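Local coordinates for putative cell invasion protein with MAC/Perforin domain (Bacteroides thetaiotaomicron VPI-5482, PDB 3KK7) that is of unknown precise function but belongs to the membrane-attack complex/perforin family and is a putative cell invasion protein of a human gut symbiont, at residues Q369-I380 with I396-K407. Numbering follows the deposited sequence. Where two conformers were deposited one is given.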
# COMPACT_ATOMS: atom_id res chain seq x y z
N GLN A 369 -2.58 2.26 13.11
CA GLN A 369 -3.46 3.18 13.79
C GLN A 369 -4.79 3.14 13.03
O GLN A 369 -4.83 3.55 11.85
CB GLN A 369 -2.87 4.58 13.79
CG GLN A 369 -3.82 5.58 14.44
CD GLN A 369 -3.16 6.83 14.95
OE1 GLN A 369 -2.30 6.78 15.83
NE2 GLN A 369 -3.59 7.97 14.44
N GLU A 370 -5.86 2.64 13.68
CA GLU A 370 -7.15 2.47 13.01
C GLU A 370 -7.62 3.82 12.42
O GLU A 370 -8.02 3.88 11.25
CB GLU A 370 -8.22 1.85 13.96
CG GLU A 370 -7.83 0.55 14.75
CD GLU A 370 -8.55 -0.76 14.31
OE1 GLU A 370 -8.69 -1.05 13.10
OE2 GLU A 370 -8.97 -1.53 15.19
N SER A 371 -7.52 4.89 13.20
CA SER A 371 -8.03 6.20 12.75
C SER A 371 -7.29 7.40 13.30
O SER A 371 -6.60 7.31 14.30
CB SER A 371 -9.49 6.34 13.16
OG SER A 371 -9.65 5.83 14.46
N LEU A 372 -7.47 8.54 12.64
CA LEU A 372 -6.77 9.75 12.99
C LEU A 372 -7.14 10.15 14.42
O LEU A 372 -8.21 9.81 14.88
CB LEU A 372 -7.04 10.86 11.96
CG LEU A 372 -6.58 10.55 10.52
CD1 LEU A 372 -6.79 11.74 9.64
CD2 LEU A 372 -5.11 10.08 10.39
N GLU A 373 -6.22 10.82 15.12
CA GLU A 373 -6.35 11.08 16.56
C GLU A 373 -5.92 12.51 16.94
O GLU A 373 -5.50 13.29 16.08
CB GLU A 373 -5.55 10.05 17.34
CG GLU A 373 -6.10 8.64 17.28
CD GLU A 373 -5.18 7.58 17.95
OE1 GLU A 373 -4.36 7.92 18.84
OE2 GLU A 373 -5.28 6.39 17.56
N GLU A 374 -6.05 12.86 18.22
CA GLU A 374 -5.69 14.19 18.70
C GLU A 374 -4.19 14.36 18.65
O GLU A 374 -3.46 13.51 19.17
CB GLU A 374 -6.16 14.41 20.15
CG GLU A 374 -5.83 15.82 20.76
CD GLU A 374 -6.25 15.98 22.23
OE1 GLU A 374 -7.02 15.13 22.73
OE2 GLU A 374 -5.80 16.95 22.88
N PRO A 375 -3.71 15.44 18.02
CA PRO A 375 -2.29 15.75 18.11
C PRO A 375 -1.90 16.46 19.42
O PRO A 375 -2.75 17.00 20.12
CB PRO A 375 -2.06 16.64 16.89
CG PRO A 375 -3.34 17.21 16.59
CD PRO A 375 -4.38 16.25 17.00
N TYR A 376 -0.61 16.45 19.72
CA TYR A 376 -0.09 17.01 20.96
C TYR A 376 1.42 17.04 20.91
O TYR A 376 2.02 16.23 20.23
CB TYR A 376 -0.52 16.17 22.17
CG TYR A 376 -0.07 14.73 22.14
CD1 TYR A 376 1.16 14.35 22.65
CD2 TYR A 376 -0.90 13.74 21.61
CE1 TYR A 376 1.57 13.01 22.64
CE2 TYR A 376 -0.51 12.41 21.57
CZ TYR A 376 0.74 12.04 22.09
OH TYR A 376 1.11 10.72 22.05
N ILE A 377 2.02 17.98 21.62
CA ILE A 377 3.45 18.06 21.76
C ILE A 377 3.81 17.44 23.09
O ILE A 377 3.21 17.78 24.10
CB ILE A 377 3.92 19.50 21.76
CG1 ILE A 377 3.58 20.16 20.42
CG2 ILE A 377 5.41 19.55 22.06
CD1 ILE A 377 3.99 21.62 20.32
N GLU A 378 4.76 16.50 23.10
CA GLU A 378 5.27 15.94 24.34
C GLU A 378 6.74 16.36 24.47
O GLU A 378 7.54 16.18 23.54
CB GLU A 378 5.10 14.41 24.39
CG GLU A 378 5.78 13.63 23.25
CD GLU A 378 5.49 12.13 23.28
OE1 GLU A 378 5.29 11.60 24.39
OE2 GLU A 378 5.47 11.48 22.19
N ILE A 379 7.09 17.00 25.60
CA ILE A 379 8.48 17.41 25.87
C ILE A 379 9.10 16.26 26.66
O ILE A 379 8.75 16.03 27.83
CB ILE A 379 8.57 18.73 26.68
CG1 ILE A 379 7.82 19.86 25.96
CG2 ILE A 379 10.04 19.10 26.91
CD1 ILE A 379 7.27 20.93 26.87
N ILE A 380 10.00 15.53 26.02
CA ILE A 380 10.56 14.34 26.63
C ILE A 380 12.06 14.31 26.39
O ILE A 380 12.64 15.31 26.00
CB ILE A 380 9.85 13.07 26.10
CG1 ILE A 380 9.99 12.96 24.57
CG2 ILE A 380 8.38 13.09 26.51
CD1 ILE A 380 9.77 11.56 24.02
N ILE A 396 16.59 17.25 26.14
CA ILE A 396 15.15 17.44 26.35
C ILE A 396 14.63 18.06 25.08
O ILE A 396 15.12 19.09 24.64
CB ILE A 396 14.87 18.35 27.55
CG1 ILE A 396 15.45 17.73 28.82
CG2 ILE A 396 13.37 18.58 27.72
CD1 ILE A 396 15.49 18.69 30.00
N VAL A 397 13.59 17.46 24.53
CA VAL A 397 13.11 17.77 23.19
C VAL A 397 11.56 17.82 23.11
O VAL A 397 10.87 16.99 23.71
CB VAL A 397 13.66 16.70 22.23
CG1 VAL A 397 12.71 16.44 21.13
CG2 VAL A 397 15.03 17.13 21.67
N PRO A 398 11.01 18.81 22.37
CA PRO A 398 9.59 18.76 22.06
C PRO A 398 9.37 17.83 20.89
O PRO A 398 10.12 17.90 19.92
CB PRO A 398 9.27 20.20 21.67
CG PRO A 398 10.54 20.75 21.16
CD PRO A 398 11.65 20.01 21.80
N VAL A 399 8.36 16.96 20.99
CA VAL A 399 8.02 16.03 19.91
C VAL A 399 6.56 16.21 19.53
O VAL A 399 5.67 15.93 20.32
CB VAL A 399 8.28 14.55 20.32
CG1 VAL A 399 7.90 13.62 19.19
CG2 VAL A 399 9.73 14.33 20.69
N LEU A 400 6.29 16.69 18.31
CA LEU A 400 4.92 16.82 17.84
C LEU A 400 4.39 15.46 17.42
O LEU A 400 4.94 14.82 16.52
CB LEU A 400 4.86 17.76 16.65
CG LEU A 400 3.48 17.94 16.01
CD1 LEU A 400 2.49 18.64 16.98
CD2 LEU A 400 3.65 18.69 14.69
N ASN A 401 3.33 15.00 18.09
CA ASN A 401 2.61 13.80 17.68
C ASN A 401 1.51 14.23 16.71
O ASN A 401 0.64 15.02 17.09
CB ASN A 401 2.01 13.04 18.87
CG ASN A 401 3.04 12.12 19.57
OD1 ASN A 401 2.83 10.91 19.68
ND2 ASN A 401 4.15 12.71 20.04
N THR A 402 1.57 13.73 15.47
CA THR A 402 0.63 14.13 14.42
C THR A 402 -0.69 13.39 14.57
O THR A 402 -0.81 12.51 15.40
CB THR A 402 1.21 13.88 13.01
OG1 THR A 402 1.29 12.46 12.74
CG2 THR A 402 2.59 14.51 12.88
N ARG A 403 -1.66 13.73 13.74
CA ARG A 403 -2.94 13.06 13.72
C ARG A 403 -2.81 11.56 13.43
O ARG A 403 -3.59 10.72 13.93
CB ARG A 403 -3.83 13.65 12.62
CG ARG A 403 -4.32 15.07 12.88
CD ARG A 403 -5.40 15.42 11.86
NE ARG A 403 -4.85 15.55 10.52
CZ ARG A 403 -5.53 15.42 9.37
NH1 ARG A 403 -4.89 15.55 8.22
NH2 ARG A 403 -6.83 15.16 9.36
N GLN A 404 -1.81 11.25 12.61
CA GLN A 404 -1.58 9.90 12.12
C GLN A 404 -0.80 9.13 13.16
O GLN A 404 -0.64 7.92 13.07
CB GLN A 404 -0.81 9.98 10.79
CG GLN A 404 -1.50 10.75 9.64
CD GLN A 404 -1.46 12.30 9.72
OE1 GLN A 404 -0.64 12.89 10.44
NE2 GLN A 404 -2.36 12.95 8.98
N GLY A 405 -0.30 9.85 14.17
CA GLY A 405 0.46 9.24 15.26
C GLY A 405 1.95 9.12 14.99
O GLY A 405 2.62 8.29 15.57
N ASP A 406 2.47 9.96 14.12
CA ASP A 406 3.89 10.03 13.83
C ASP A 406 4.50 10.93 14.89
O ASP A 406 3.81 11.82 15.37
CB ASP A 406 4.13 10.61 12.44
CG ASP A 406 3.26 9.98 11.38
OD1 ASP A 406 3.30 8.72 11.23
OD2 ASP A 406 2.53 10.73 10.70
N LYS A 407 5.76 10.71 15.24
CA LYS A 407 6.45 11.55 16.21
C LYS A 407 7.51 12.39 15.49
O LYS A 407 8.50 11.87 15.01
CB LYS A 407 7.08 10.69 17.32
CG LYS A 407 6.14 9.64 17.88
CD LYS A 407 6.33 9.33 19.35
CE LYS A 407 5.22 8.40 19.87
NZ LYS A 407 4.55 8.92 21.11
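Y376 and N401 face each other as a hydrogen-bonded pair of the antiparallel hairpin of strands 376-386 and 392-401, and their side chains stack. The tyrosine CG sits between its own backbone N and carbonyl carbon (chi1 59°), which lays the ring over N401: N401 CB stands 3.7 Å from the centroid of the Y376 ring, over its face, a CH-pi contact, and the amide plane lies only 17° from the ring plane. Asparagine suits this place because its flat amide can stack and still use both ends. N401 ND2 donates to E378 OE2 (2.8 Å), meeting it from above the carboxylate plane, while N401 OD1 accepts from K407 NZ (3.0 Å). K407 NZ also forms a salt bridge with E378 OE2 (2.9 Å), on the syn lone pair, so two donors grip one oxygen of a buried glutamate; the other, OE1, pairs with K457.

The face carrying I377, I379, P398 and L400 is apolar: I377 CG1 touches L400 CD1, and I379 CG2 packs 3.5 Å from I396 CG2. P398 occupies a non-hydrogen-bonded position, where its missing N-H costs no bond to 376-380. Beyond the hairpin, E373 N donates a hydrogen bond to R403 O (2.9 Å), and L372 CD1 lies over a face of the R403 guanidinium, which hydrogen-bonds to the carbonyls of Y197 and W35 and forms a salt bridge with the C-terminal carboxylate of L541. In the sheet, strand 376-386 runs between 392-401 and 450-454, strand 407-411 flanks 392-401, and helix 429-443 packs on I379, I396 and P398.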